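Local coordinates for protein mandelate racemase/muconate lactonizing enzyme/Enolase superfamily (Rhodobacter sphaeroides, PDB 2HZG) that belongs to the enolase superfamily, with the capped TIM-barrel architecture of the mandelate racemase and muconate lactonizing enzymes, and binds a sodium ion among carboxylates, at residues W168-R173 against A180-A185; A213-L218 against A242-R247; Q263-Y268 against G272-D277. One frame throughout, in Å; residues are numbered along the deposited sequence.

Interaction 1: residues W168-R173 against A180-A185; sequences WGPIGR and ADQIMA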
ATOM      1  N   TRP A 168       4.261  -9.866  19.393  1.00 15.16           N
ATOM      2  CA  TRP A 168       3.114  -9.028  19.734  1.00 15.20           C
ATOM      3  C   TRP A 168       2.709  -9.172  21.216  1.00 15.74           C
ATOM      4  O   TRP A 168       3.577  -9.175  22.106  1.00 15.28           O
ATOM      5  CB  TRP A 168       1.926  -9.336  18.799  1.00 15.48           C
ATOM      6  CG  TRP A 168       2.229  -9.241  17.304  1.00 15.87           C
ATOM      7  CD1 TRP A 168       2.762 -10.228  16.501  1.00 16.40           C
ATOM      8  CD2 TRP A 168       1.985  -8.122  16.446  1.00 15.32           C
ATOM      9  NE1 TRP A 168       2.873  -9.779  15.207  1.00 17.87           N
ATOM     10  CE2 TRP A 168       2.392  -8.497  15.139  1.00 17.93           C
ATOM     11  CE3 TRP A 168       1.450  -6.843  16.645  1.00 15.63           C
ATOM     12  CZ2 TRP A 168       2.289  -7.627  14.041  1.00 17.29           C
ATOM     13  CZ3 TRP A 168       1.338  -5.980  15.541  1.00 15.61           C
ATOM     14  CH2 TRP A 168       1.756  -6.379  14.265  1.00 15.34           C
ATOM     15  N   GLY A 169       1.410  -9.295  21.479  1.00 16.12           N
ATOM     16  CA  GLY A 169       0.919  -9.207  22.864  1.00 16.70           C
ATOM     17  C   GLY A 169       1.414  -7.884  23.439  1.00 17.27           C
ATOM     18  O   GLY A 169       1.331  -6.847  22.776  1.00 16.90           O
ATOM     19  N   PRO A 170       1.930  -7.897  24.689  1.00 17.79           N
ATOM     20  CA  PRO A 170       2.411  -6.626  25.277  1.00 17.33           C
ATOM     21  C   PRO A 170       3.833  -6.200  24.920  1.00 17.93           C
ATOM     22  O   PRO A 170       4.312  -5.185  25.451  1.00 18.62           O
ATOM     23  CB  PRO A 170       2.313  -6.883  26.782  1.00 18.23           C
ATOM     24  CG  PRO A 170       2.495  -8.377  26.930  1.00 18.48           C
ATOM     25  CD  PRO A 170       2.019  -9.030  25.635  1.00 17.19           C
ATOM     26  N   ILE A 171       4.524  -6.948  24.059  1.00 16.80           N
ATOM     27  CA  ILE A 171       5.937  -6.694  23.852  1.00 17.03           C
ATOM     28  C   ILE A 171       6.130  -5.269  23.283  1.00 17.66           C
ATOM     29  O   ILE A 171       5.336  -4.807  22.456  1.00 16.90           O
ATOM     30  CB  ILE A 171       6.629  -7.803  22.982  1.00 16.57           C
ATOM     31  CG1 ILE A 171       8.117  -7.955  23.341  1.00 16.22           C
ATOM     32  CG2 ILE A 171       6.336  -7.622  21.472  1.00 15.94           C
ATOM     33  CD1 ILE A 171       8.355  -8.543  24.782  1.00 14.83           C
ATOM     34  N   GLY A 172       7.139  -4.573  23.808  1.00 18.50           N
ATOM     35  CA  GLY A 172       7.507  -3.235  23.376  1.00 19.56           C
ATOM     36  C   GLY A 172       6.522  -2.137  23.710  1.00 20.43           C
ATOM     37  O   GLY A 172       6.780  -0.989  23.390  1.00 20.47           O
ATOM     38  N   ARG A 173       5.400  -2.471  24.351  1.00 21.75           N
ATOM     39  CA  ARG A 173       4.347  -1.486  24.635  1.00 23.66           C
ATOM     40  C   ARG A 173       4.658  -0.578  25.824  1.00 23.60           C
ATOM     41  O   ARG A 173       4.094   0.517  25.939  1.00 24.56           O
ATOM     42  CB  ARG A 173       2.990  -2.165  24.860  1.00 24.55           C
ATOM     43  CG  ARG A 173       2.493  -2.944  23.639  1.00 30.18           C
ATOM     44  CD  ARG A 173       1.008  -3.276  23.721  1.00 36.49           C
ATOM     45  NE  ARG A 173       0.201  -2.143  23.281  1.00 42.95           N
ATOM     46  CZ  ARG A 173      -0.085  -1.866  22.010  1.00 45.89           C
ATOM     47  NH1 ARG A 173       0.372  -2.641  21.027  1.00 47.16           N
ATOM     48  NH2 ARG A 173      -0.832  -0.809  21.717  1.00 47.88           N
ATOM     49  N   ALA A 180      12.064  -7.444  29.048  1.00 18.29           N
ATOM     50  CA  ALA A 180      13.061  -8.377  29.573  1.00 18.20           C
ATOM     51  C   ALA A 180      12.417  -9.561  30.308  1.00 18.29           C
ATOM     52  O   ALA A 180      12.809 -10.698  30.085  1.00 19.67           O
ATOM     53  CB  ALA A 180      14.107  -7.646  30.476  1.00 18.48           C
ATOM     54  N   ASP A 181      11.418  -9.286  31.138  1.00 18.34           N
ATOM     55  CA  ASP A 181      10.697 -10.320  31.887  1.00 18.43           C
ATOM     56  C   ASP A 181      10.031 -11.325  30.931  1.00 18.13           C
ATOM     57  O   ASP A 181      10.113 -12.529  31.128  1.00 17.83           O
ATOM     58  CB  ASP A 181       9.649  -9.675  32.786  1.00 18.16           C
ATOM     59  CG  ASP A 181      10.263  -8.978  34.024  1.00 21.12           C
ATOM     60  OD1 ASP A 181      11.457  -9.181  34.324  1.00 22.85           O
ATOM     61  OD2 ASP A 181       9.534  -8.213  34.677  1.00 23.63           O
ATOM     62  N   GLN A 182       9.410 -10.800  29.876  1.00 17.52           N
ATOM     63  CA  GLN A 182       8.747 -11.616  28.858  1.00 17.41           C
ATOM     64  C   GLN A 182       9.733 -12.496  28.092  1.00 17.02           C
ATOM     65  O   GLN A 182       9.498 -13.686  27.900  1.00 17.49           O
ATOM     66  CB  GLN A 182       7.981 -10.709  27.880  1.00 16.69           C
ATOM     67  CG  GLN A 182       6.707 -10.127  28.436  1.00 16.32           C
ATOM     68  CD  GLN A 182       5.547 -11.137  28.436  1.00 18.31           C
ATOM     69  OE1 GLN A 182       5.727 -12.304  28.098  1.00 18.06           O
ATOM     70  NE2 GLN A 182       4.369 -10.683  28.812  1.00 15.90           N
ATOM     71  N   ILE A 183      10.826 -11.894  27.643  1.00 17.27           N
ATOM     72  CA  ILE A 183      11.807 -12.566  26.797  1.00 17.40           C
ATOM     73  C   ILE A 183      12.566 -13.630  27.588  1.00 18.10           C
ATOM     74  O   ILE A 183      12.807 -14.733  27.093  1.00 16.81           O
ATOM     75  CB  ILE A 183      12.754 -11.513  26.130  1.00 17.20           C
ATOM     76  CG1 ILE A 183      11.959 -10.668  25.100  1.00 17.82           C
ATOM     77  CG2 ILE A 183      13.945 -12.171  25.459  1.00 16.54           C
ATOM     78  CD1 ILE A 183      12.649  -9.348  24.675  1.00 18.62           C
ATOM     79  N   MET A 184      12.930 -13.289  28.824  1.00 18.72           N
ATOM     80  CA  MET A 184      13.587 -14.245  29.726  1.00 19.92           C
ATOM     81  C   MET A 184      12.682 -15.420  30.081  1.00 19.08           C
ATOM     82  O   MET A 184      13.148 -16.553  30.158  1.00 20.00           O
ATOM     83  CB  MET A 184      14.075 -13.539  30.986  1.00 20.45           C
ATOM     84  CG  MET A 184      15.235 -12.570  30.738  1.00 25.29           C
ATOM     85  SD  MET A 184      16.626 -13.367  29.904  1.00 36.84           S
ATOM     86  CE  MET A 184      17.268 -11.963  28.988  1.00 35.40           C
ATOM     87  N   ALA A 185      11.396 -15.146  30.269  1.00 19.06           N
ATOM     88  CA  ALA A 185      10.391 -16.195  30.516  1.00 19.29           C
ATOM     89  C   ALA A 185      10.242 -17.132  29.302  1.00 19.64           C
ATOM     90  O   ALA A 185      10.195 -18.350  29.466  1.00 19.67           O
ATOM     91  CB  ALA A 185       9.054 -15.582  30.914  1.00 18.86           C
TER
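Pro170 and Ile171 meet Gln182 and Ile183 in a beta-alpha connection of the TIM barrel, where the loop leaving strand 163-167 folds back on helix 176-190, the helix it leads into. Gln182 does most of the work on the helix side. Its CB takes the CD1 methyl of Ile171 at 3.8 Å. From there the chain bends at chi2, -78°, and the amide turns to lie across the proline ring. At the tip NE2 lies 3.5 Å from CG of Pro170, the glutamine and the proline ring crossing at about a right angle. That is a packing contact only; the amide's polar needs are met beside it, NE2 giving its hydrogen bond to O of Gly143 and OE1 pairing with OG1 of Thr149. With both ends of the amide held, its rotation is fixed while it presses on the proline.

The loop is shaped by two overlapping turns. A type II' turn from Trp168 to Ile171 is closed by Ile171 N to Trp168 O at 3.1 Å, and a type II turn from Pro170 to Arg173 follows, with Gly172 at its positive-phi position. Gly172 N also bonds to Asp179 OD1, a further tie from loop to helix. In Ile171, CG1 stands roughly opposite the backbone N, chi1 -151°, which sends CD1 over to the helix. Having met Gln182, this same methyl ends 4.2 Å from CG1 of Ile183, the two isoleucines crossing at nearly a right angle.

Interaction 2: residues A213-L218 against A242-R247; sequences ARLPTL and AGRGAR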
ATOM      1  N   ALA A 213      17.343  -0.168  22.909  1.00 17.72           N
ATOM      2  CA  ALA A 213      17.387  -0.391  24.365  1.00 19.13           C
ATOM      3  C   ALA A 213      17.059  -1.853  24.751  1.00 19.60           C
ATOM      4  O   ALA A 213      17.356  -2.297  25.875  1.00 19.91           O
ATOM      5  CB  ALA A 213      16.432   0.586  25.086  1.00 17.96           C
ATOM      6  N   ARG A 214      16.446  -2.587  23.817  1.00 19.44           N
ATOM      7  CA  ARG A 214      16.129  -4.015  24.001  1.00 19.28           C
ATOM      8  C   ARG A 214      17.246  -4.930  23.546  1.00 19.00           C
ATOM      9  O   ARG A 214      17.190  -6.117  23.783  1.00 19.02           O
ATOM     10  CB  ARG A 214      14.871  -4.417  23.216  1.00 19.20           C
ATOM     11  CG  ARG A 214      13.568  -4.165  23.905  1.00 19.09           C
ATOM     12  CD  ARG A 214      13.140  -2.680  23.856  1.00 17.84           C
ATOM     13  NE  ARG A 214      11.898  -2.487  24.602  1.00 16.70           N
ATOM     14  CZ  ARG A 214      11.379  -1.309  24.945  1.00 15.99           C
ATOM     15  NH1 ARG A 214      11.989  -0.174  24.609  1.00 14.23           N
ATOM     16  NH2 ARG A 214      10.233  -1.269  25.615  1.00 16.30           N
ATOM     17  N   LEU A 215      18.248  -4.407  22.860  1.00 19.05           N
ATOM     18  CA  LEU A 215      19.266  -5.277  22.302  1.00 18.95           C
ATOM     19  C   LEU A 215      20.072  -6.113  23.339  1.00 19.83           C
ATOM     20  O   LEU A 215      20.324  -7.307  23.099  1.00 18.99           O
ATOM     21  CB  LEU A 215      20.185  -4.516  21.326  1.00 19.86           C
ATOM     22  CG  LEU A 215      19.575  -3.974  20.016  1.00 18.22           C
ATOM     23  CD1 LEU A 215      20.589  -3.118  19.265  1.00 18.00           C
ATOM     24  CD2 LEU A 215      19.074  -5.118  19.120  1.00 16.81           C
ATOM     25  N   PRO A 216      20.508  -5.495  24.461  1.00 20.10           N
ATOM     26  CA  PRO A 216      21.170  -6.334  25.488  1.00 20.39           C
ATOM     27  C   PRO A 216      20.307  -7.482  26.014  1.00 19.53           C
ATOM     28  O   PRO A 216      20.811  -8.574  26.195  1.00 19.66           O
ATOM     29  CB  PRO A 216      21.482  -5.338  26.613  1.00 19.95           C
ATOM     30  CG  PRO A 216      21.595  -4.005  25.887  1.00 21.32           C
ATOM     31  CD  PRO A 216      20.518  -4.061  24.839  1.00 20.06           C
ATOM     32  N   THR A 217      19.034  -7.219  26.268  1.00 20.48           N
ATOM     33  CA  THR A 217      18.110  -8.229  26.761  1.00 21.53           C
ATOM     34  C   THR A 217      17.974  -9.363  25.740  1.00 21.02           C
ATOM     35  O   THR A 217      18.038 -10.534  26.094  1.00 20.93           O
ATOM     36  CB  THR A 217      16.720  -7.628  26.985  1.00 21.97           C
ATOM     37  OG1 THR A 217      16.824  -6.510  27.885  1.00 25.70           O
ATOM     38  CG2 THR A 217      15.766  -8.669  27.548  1.00 22.77           C
ATOM     39  N   LEU A 218      17.769  -9.001  24.480  1.00 20.02           N
ATOM     40  CA  LEU A 218      17.654  -9.996  23.406  1.00 19.72           C
ATOM     41  C   LEU A 218      18.930 -10.846  23.323  1.00 19.77           C
ATOM     42  O   LEU A 218      18.860 -12.068  23.175  1.00 19.45           O
ATOM     43  CB  LEU A 218      17.370  -9.320  22.065  1.00 18.11           C
ATOM     44  CG  LEU A 218      16.006  -8.637  21.916  1.00 18.43           C
ATOM     45  CD1 LEU A 218      16.038  -7.574  20.799  1.00 13.70           C
ATOM     46  CD2 LEU A 218      14.872  -9.662  21.675  1.00 15.02           C
ATOM     47  N   ALA A 242      20.453  -2.304  13.043  1.00 21.58           N
ATOM     48  CA  ALA A 242      21.371  -3.363  12.660  1.00 23.19           C
ATOM     49  C   ALA A 242      22.845  -2.971  12.833  1.00 24.51           C
ATOM     50  O   ALA A 242      23.689  -3.844  12.971  1.00 25.27           O
ATOM     51  CB  ALA A 242      21.105  -3.797  11.220  1.00 23.00           C
ATOM     52  N   GLY A 243      23.147  -1.673  12.820  1.00 25.36           N
ATOM     53  CA  GLY A 243      24.532  -1.201  12.946  1.00 26.78           C
ATOM     54  C   GLY A 243      25.013  -1.001  14.375  1.00 27.35           C
ATOM     55  O   GLY A 243      26.140  -0.584  14.592  1.00 28.02           O
ATOM     56  N   ARG A 244      24.165  -1.290  15.358  1.00 27.66           N
ATOM     57  CA  ARG A 244      24.530  -1.109  16.761  1.00 27.57           C
ATOM     58  C   ARG A 244      25.403  -2.234  17.321  1.00 27.18           C
ATOM     59  O   ARG A 244      25.813  -2.176  18.471  1.00 27.56           O
ATOM     60  CB  ARG A 244      23.283  -0.912  17.627  1.00 27.43           C
ATOM     61  CG  ARG A 244      22.386   0.190  17.123  1.00 29.61           C
ATOM     62  CD  ARG A 244      23.015   1.565  17.313  1.00 32.33           C
ATOM     63  NE  ARG A 244      22.515   2.109  18.556  1.00 36.27           N
ATOM     64  CZ  ARG A 244      21.695   3.142  18.655  1.00 36.83           C
ATOM     65  NH1 ARG A 244      21.301   3.806  17.578  1.00 37.84           N
ATOM     66  NH2 ARG A 244      21.298   3.526  19.854  1.00 39.27           N
ATOM     67  N   GLY A 245      25.670  -3.257  16.528  1.00 26.68           N
ATOM     68  CA  GLY A 245      26.625  -4.286  16.933  1.00 26.76           C
ATOM     69  C   GLY A 245      26.119  -5.447  17.781  1.00 26.23           C
ATOM     70  O   GLY A 245      26.922  -6.261  18.239  1.00 26.75           O
ATOM     71  N   ALA A 246      24.799  -5.558  17.958  1.00 25.36           N
ATOM     72  CA  ALA A 246      24.215  -6.681  18.709  1.00 24.03           C
ATOM     73  C   ALA A 246      24.387  -7.998  17.950  1.00 23.51           C
ATOM     74  O   ALA A 246      24.641  -7.998  16.749  1.00 22.80           O
ATOM     75  CB  ALA A 246      22.750  -6.416  19.015  1.00 23.59           C
ATOM     76  N   ARG A 247      24.268  -9.127  18.649  1.00 23.10           N
ATOM     77  CA  ARG A 247      24.348 -10.424  17.969  1.00 23.00           C
ATOM     78  C   ARG A 247      23.009 -10.768  17.294  1.00 21.53           C
ATOM     79  O   ARG A 247      22.995 -11.323  16.210  1.00 20.44           O
ATOM     80  CB  ARG A 247      24.744 -11.555  18.925  1.00 23.44           C
ATOM     81  CG  ARG A 247      26.132 -11.391  19.605  1.00 29.15           C
ATOM     82  CD  ARG A 247      26.586 -12.725  20.260  1.00 36.21           C
ATOM     83  NE  ARG A 247      25.412 -13.458  20.727  1.00 41.49           N
ATOM     84  CZ  ARG A 247      24.908 -13.386  21.960  1.00 44.48           C
ATOM     85  NH1 ARG A 247      25.515 -12.634  22.885  1.00 42.87           N
ATOM     86  NH2 ARG A 247      23.797 -14.080  22.263  1.00 43.51           N
TER
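Arg244 keeps its charged end and its base in different company: NH2 makes a salt bridge with OE1 of Glu209, while CB lies against the CD1 methyl of Leu215 at 3.8 Å. The chain bends at both chi2 and chi3 on its way to the carboxylate, so the guanidinium finishes well away from the leucine and it is chiefly the base of the arginine, CB first, that joins the apolar contact. The two side chains run roughly perpendicular to each other there.

Leu215 is the centre of the contact, buried and in the first turn of helix 215-220. Its chi1 of -66° sets CG beside the backbone N and opposite the carbonyl carbon, and both methyls face the 242-247 loop. The single methyl of Ala246 fits against the whole side chain: CB of Ala246 is 3.9 Å from CD2 of Leu215, and CB, CG and CD1 of the leucine lie at nearly the same range. With so small a partner the backbones can come near, and the CA atoms of Leu215 and Ala246 are 6.3 Å apart. Gly245, with phi 86°, leaves the helical conformation, which probably helps the chain turn; Arg244 and Ala246, on either side of it in sequence, both direct their CB atoms at the leucine.

A polar tie runs alongside, since Arg247 N bonds to OD2 of Asp219 on the same short helix. The contact thus fastens helix 215-220 to the loop between helix 235-242 and barrel strand 249-252, on the outer part of the barrel; Arg244 also touches helix 208-212, and another flank of the short helix packs through Thr217 and Leu218 on helix 176-190.

Interaction 3: residues Q263-Y268 against G272-D277; sequences QHLMDY and GFIQID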
ATOM      1  N   GLN A 263      12.754  -6.267  -1.679  1.00 16.60           N
ATOM      2  CA  GLN A 263      14.105  -5.967  -2.170  1.00 17.15           C
ATOM      3  C   GLN A 263      14.756  -4.782  -1.460  1.00 16.20           C
ATOM      4  O   GLN A 263      15.943  -4.820  -1.144  1.00 15.93           O
ATOM      5  CB  GLN A 263      14.136  -5.724  -3.675  1.00 16.63           C
ATOM      6  CG  GLN A 263      15.566  -5.753  -4.195  1.00 21.86           C
ATOM      7  CD  GLN A 263      15.658  -5.376  -5.659  1.00 27.95           C
ATOM      8  OE1 GLN A 263      16.081  -6.184  -6.480  1.00 32.59           O
ATOM      9  NE2 GLN A 263      15.257  -4.159  -5.991  1.00 28.16           N
ATOM     10  N   HIS A 264      13.975  -3.731  -1.232  1.00 16.40           N
ATOM     11  CA  HIS A 264      14.482  -2.548  -0.526  1.00 15.96           C
ATOM     12  C   HIS A 264      14.868  -2.840   0.912  1.00 15.81           C
ATOM     13  O   HIS A 264      15.885  -2.337   1.400  1.00 15.46           O
ATOM     14  CB  HIS A 264      13.471  -1.404  -0.577  1.00 15.91           C
ATOM     15  CG  HIS A 264      13.225  -0.884  -1.960  1.00 15.51           C
ATOM     16  ND1 HIS A 264      12.125  -0.119  -2.283  1.00 16.40           N
ATOM     17  CD2 HIS A 264      13.937  -1.022  -3.102  1.00 15.25           C
ATOM     18  CE1 HIS A 264      12.171   0.194  -3.567  1.00 14.90           C
ATOM     19  NE2 HIS A 264      13.254  -0.354  -4.088  1.00 15.70           N
ATOM     20  N   LEU A 265      14.051  -3.637   1.599  1.00 15.23           N
ATOM     21  CA  LEU A 265      14.402  -4.075   2.949  1.00 15.84           C
ATOM     22  C   LEU A 265      15.720  -4.834   2.960  1.00 15.93           C
ATOM     23  O   LEU A 265      16.569  -4.577   3.824  1.00 15.69           O
ATOM     24  CB  LEU A 265      13.274  -4.924   3.579  1.00 16.03           C
ATOM     25  CG  LEU A 265      13.447  -5.264   5.064  1.00 16.77           C
ATOM     26  CD1 LEU A 265      13.443  -4.020   5.969  1.00 15.74           C
ATOM     27  CD2 LEU A 265      12.319  -6.219   5.448  1.00 15.79           C
ATOM     28  N   MET A 266      15.916  -5.746   2.005  1.00 16.01           N
ATOM     29  CA  MET A 266      17.223  -6.443   1.912  1.00 17.54           C
ATOM     30  C   MET A 266      18.374  -5.500   1.582  1.00 17.78           C
ATOM     31  O   MET A 266      19.433  -5.572   2.205  1.00 18.31           O
ATOM     32  CB  MET A 266      17.195  -7.586   0.912  1.00 16.86           C
ATOM     33  CG  MET A 266      16.223  -8.686   1.306  1.00 18.58           C
ATOM     34  SD  MET A 266      16.289 -10.091   0.178  1.00 22.53           S
ATOM     35  CE  MET A 266      15.395  -9.456  -1.228  1.00 20.33           C
ATOM     36  N   ASP A 267      18.150  -4.607   0.621  1.00 17.85           N
ATOM     37  CA  ASP A 267      19.222  -3.724   0.159  1.00 18.28           C
ATOM     38  C   ASP A 267      19.538  -2.534   1.065  1.00 17.91           C
ATOM     39  O   ASP A 267      20.691  -2.154   1.148  1.00 18.97           O
ATOM     40  CB  ASP A 267      18.984  -3.268  -1.282  1.00 18.40           C
ATOM     41  CG  ASP A 267      19.199  -4.396  -2.275  1.00 19.97           C
ATOM     42  OD1 ASP A 267      19.879  -5.384  -1.926  1.00 22.94           O
ATOM     43  OD2 ASP A 267      18.653  -4.323  -3.382  1.00 21.73           O
ATOM     44  N   TYR A 268      18.533  -1.954   1.722  1.00 16.90           N
ATOM     45  CA  TYR A 268      18.750  -0.793   2.579  1.00 17.00           C
ATOM     46  C   TYR A 268      18.539  -1.067   4.086  1.00 17.69           C
ATOM     47  O   TYR A 268      19.018  -0.315   4.925  1.00 17.79           O
ATOM     48  CB  TYR A 268      17.857   0.356   2.116  1.00 16.58           C
ATOM     49  CG  TYR A 268      18.100   0.706   0.658  1.00 16.43           C
ATOM     50  CD1 TYR A 268      19.246   1.403   0.281  1.00 18.35           C
ATOM     51  CD2 TYR A 268      17.199   0.323  -0.338  1.00 17.22           C
ATOM     52  CE1 TYR A 268      19.498   1.716  -1.044  1.00 17.82           C
ATOM     53  CE2 TYR A 268      17.436   0.636  -1.686  1.00 18.28           C
ATOM     54  CZ  TYR A 268      18.597   1.344  -2.017  1.00 18.46           C
ATOM     55  OH  TYR A 268      18.879   1.680  -3.325  1.00 18.14           O
ATOM     56  N   GLY A 272      18.923  -9.655   8.190  1.00 16.17           N
ATOM     57  CA  GLY A 272      19.506 -10.969   7.998  1.00 16.24           C
ATOM     58  C   GLY A 272      18.524 -12.017   7.521  1.00 16.74           C
ATOM     59  O   GLY A 272      18.941 -13.060   7.019  1.00 17.77           O
ATOM     60  N   PHE A 273      17.224 -11.755   7.682  1.00 16.21           N
ATOM     61  CA  PHE A 273      16.170 -12.698   7.301  1.00 16.16           C
ATOM     62  C   PHE A 273      15.068 -11.938   6.587  1.00 15.74           C
ATOM     63  O   PHE A 273      14.539 -10.980   7.129  1.00 15.35           O
ATOM     64  CB  PHE A 273      15.557 -13.421   8.539  1.00 15.38           C
ATOM     65  CG  PHE A 273      16.564 -14.233   9.328  1.00 16.80           C
ATOM     66  CD1 PHE A 273      16.730 -15.603   9.071  1.00 17.75           C
ATOM     67  CD2 PHE A 273      17.362 -13.629  10.298  1.00 17.03           C
ATOM     68  CE1 PHE A 273      17.673 -16.361   9.789  1.00 18.64           C
ATOM     69  CE2 PHE A 273      18.318 -14.372  11.022  1.00 17.59           C
ATOM     70  CZ  PHE A 273      18.471 -15.735  10.766  1.00 18.52           C
ATOM     71  N   ILE A 274      14.736 -12.370   5.376  1.00 15.71           N
ATOM     72  CA  ILE A 274      13.582 -11.818   4.654  1.00 15.75           C
ATOM     73  C   ILE A 274      12.427 -12.808   4.799  1.00 15.05           C
ATOM     74  O   ILE A 274      12.603 -14.014   4.630  1.00 15.46           O
ATOM     75  CB  ILE A 274      13.925 -11.472   3.162  1.00 16.18           C
ATOM     76  CG1 ILE A 274      12.755 -10.752   2.454  1.00 16.04           C
ATOM     77  CG2 ILE A 274      14.326 -12.737   2.353  1.00 14.91           C
ATOM     78  CD1 ILE A 274      12.563  -9.276   2.836  1.00 14.70           C
ATOM     79  N   GLN A 275      11.262 -12.293   5.165  1.00 14.90           N
ATOM     80  CA  GLN A 275      10.128 -13.115   5.542  1.00 14.79           C
ATOM     81  C   GLN A 275       8.944 -12.673   4.723  1.00 14.58           C
ATOM     82  O   GLN A 275       8.521 -11.516   4.776  1.00 14.25           O
ATOM     83  CB  GLN A 275       9.820 -12.989   7.038  1.00 15.37           C
ATOM     84  CG  GLN A 275      11.042 -13.202   7.934  1.00 14.99           C
ATOM     85  CD  GLN A 275      10.795 -12.793   9.369  1.00 19.34           C
ATOM     86  OE1 GLN A 275      10.436 -11.643   9.649  1.00 19.64           O
ATOM     87  NE2 GLN A 275      11.004 -13.724  10.293  1.00 18.72           N
ATOM     88  N   ILE A 276       8.397 -13.606   3.961  1.00 13.61           N
ATOM     89  CA  ILE A 276       7.418 -13.238   2.942  1.00 13.24           C
ATOM     90  C   ILE A 276       6.113 -13.996   3.115  1.00 13.40           C
ATOM     91  O   ILE A 276       6.097 -15.208   3.285  1.00 12.37           O
ATOM     92  CB  ILE A 276       7.970 -13.474   1.509  1.00 13.02           C
ATOM     93  CG1 ILE A 276       9.256 -12.655   1.278  1.00 12.60           C
ATOM     94  CG2 ILE A 276       6.864 -13.245   0.449  1.00 11.95           C
ATOM     95  CD1 ILE A 276       9.072 -11.136   1.291  1.00 12.19           C
ATOM     96  N   ASP A 277       5.024 -13.238   3.072  1.00 13.99           N
ATOM     97  CA  ASP A 277       3.694 -13.784   3.106  1.00 14.89           C
ATOM     98  C   ASP A 277       3.138 -13.812   1.682  1.00 15.33           C
ATOM     99  O   ASP A 277       2.872 -12.764   1.106  1.00 15.85           O
ATOM    100  CB  ASP A 277       2.800 -12.930   4.014  1.00 14.98           C
ATOM    101  CG  ASP A 277       1.546 -13.660   4.420  1.00 16.48           C
ATOM    102  OD1 ASP A 277       0.844 -14.167   3.537  1.00 17.74           O
ATOM    103  OD2 ASP A 277       1.239 -13.742   5.620  1.00 20.17           O
TER
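Met266 on helix 259-268 and Ile274 on strand 273-276 mark the closest approach of the two backbones, with their CA atoms 7.0 Å apart. Ile274 faces the helix, and every side-chain carbon beyond its CA takes part. Its CG2 lies 3.9 Å from SD of Met266; its CB also faces the sulfur and its CD1 lies against CG of the same methionine, so the thioether chain crosses over the isoleucine at about a right angle. Putting CG1 of Ile274 anti to the backbone N, chi1 -174°, carries CD1 on to a second partner: CD2 of Leu265, 4.0 Å away. The leucine and the isoleucine run antiparallel, each passing alongside the other. The contact is apolar and buried, and helix 284-297 closes round the same isoleucine through Val290 and Ala294.

Phe273 and Gln275, the neighbours along the strand, turn their CB atoms away from the helix; NE2 of Gln275 makes a weak hydrogen bond to Glu227, a ligand of the sodium ion. Outside, the helix meets the second subunit, where Tyr268 stacks on Tyr268 of that chain. This alternation, with one strand residue gripped by the covering helix and the next directed to the other side of the sheet, belongs to the beta-alpha-beta unit from which the TIM barrel is built.

All three contacts lie in the barrel domain and depend on van der Waals packing, with no polar bond between their own segments. Interaction 3 is the most central of them, a buried helix-on-strand contact within one beta-alpha-beta unit. Interaction 1 is buried too, but further out; it sets a loop on its own helix and brings a hydrogen-bonded amide into the packing. Interaction 2 is partly buried, setting a leucine against an alanine and the base of an exposed arginine whose charge is paired outside the contact. Interactions 1 and 2 adjoin: Ile183 CD1 touches Leu218 CD2 at 3.7 Å. Interaction 3 stands apart from both. Residues of interactions 1 and 3 also reach the second subunit, whereas interaction 2 touches no other chain of the assembly.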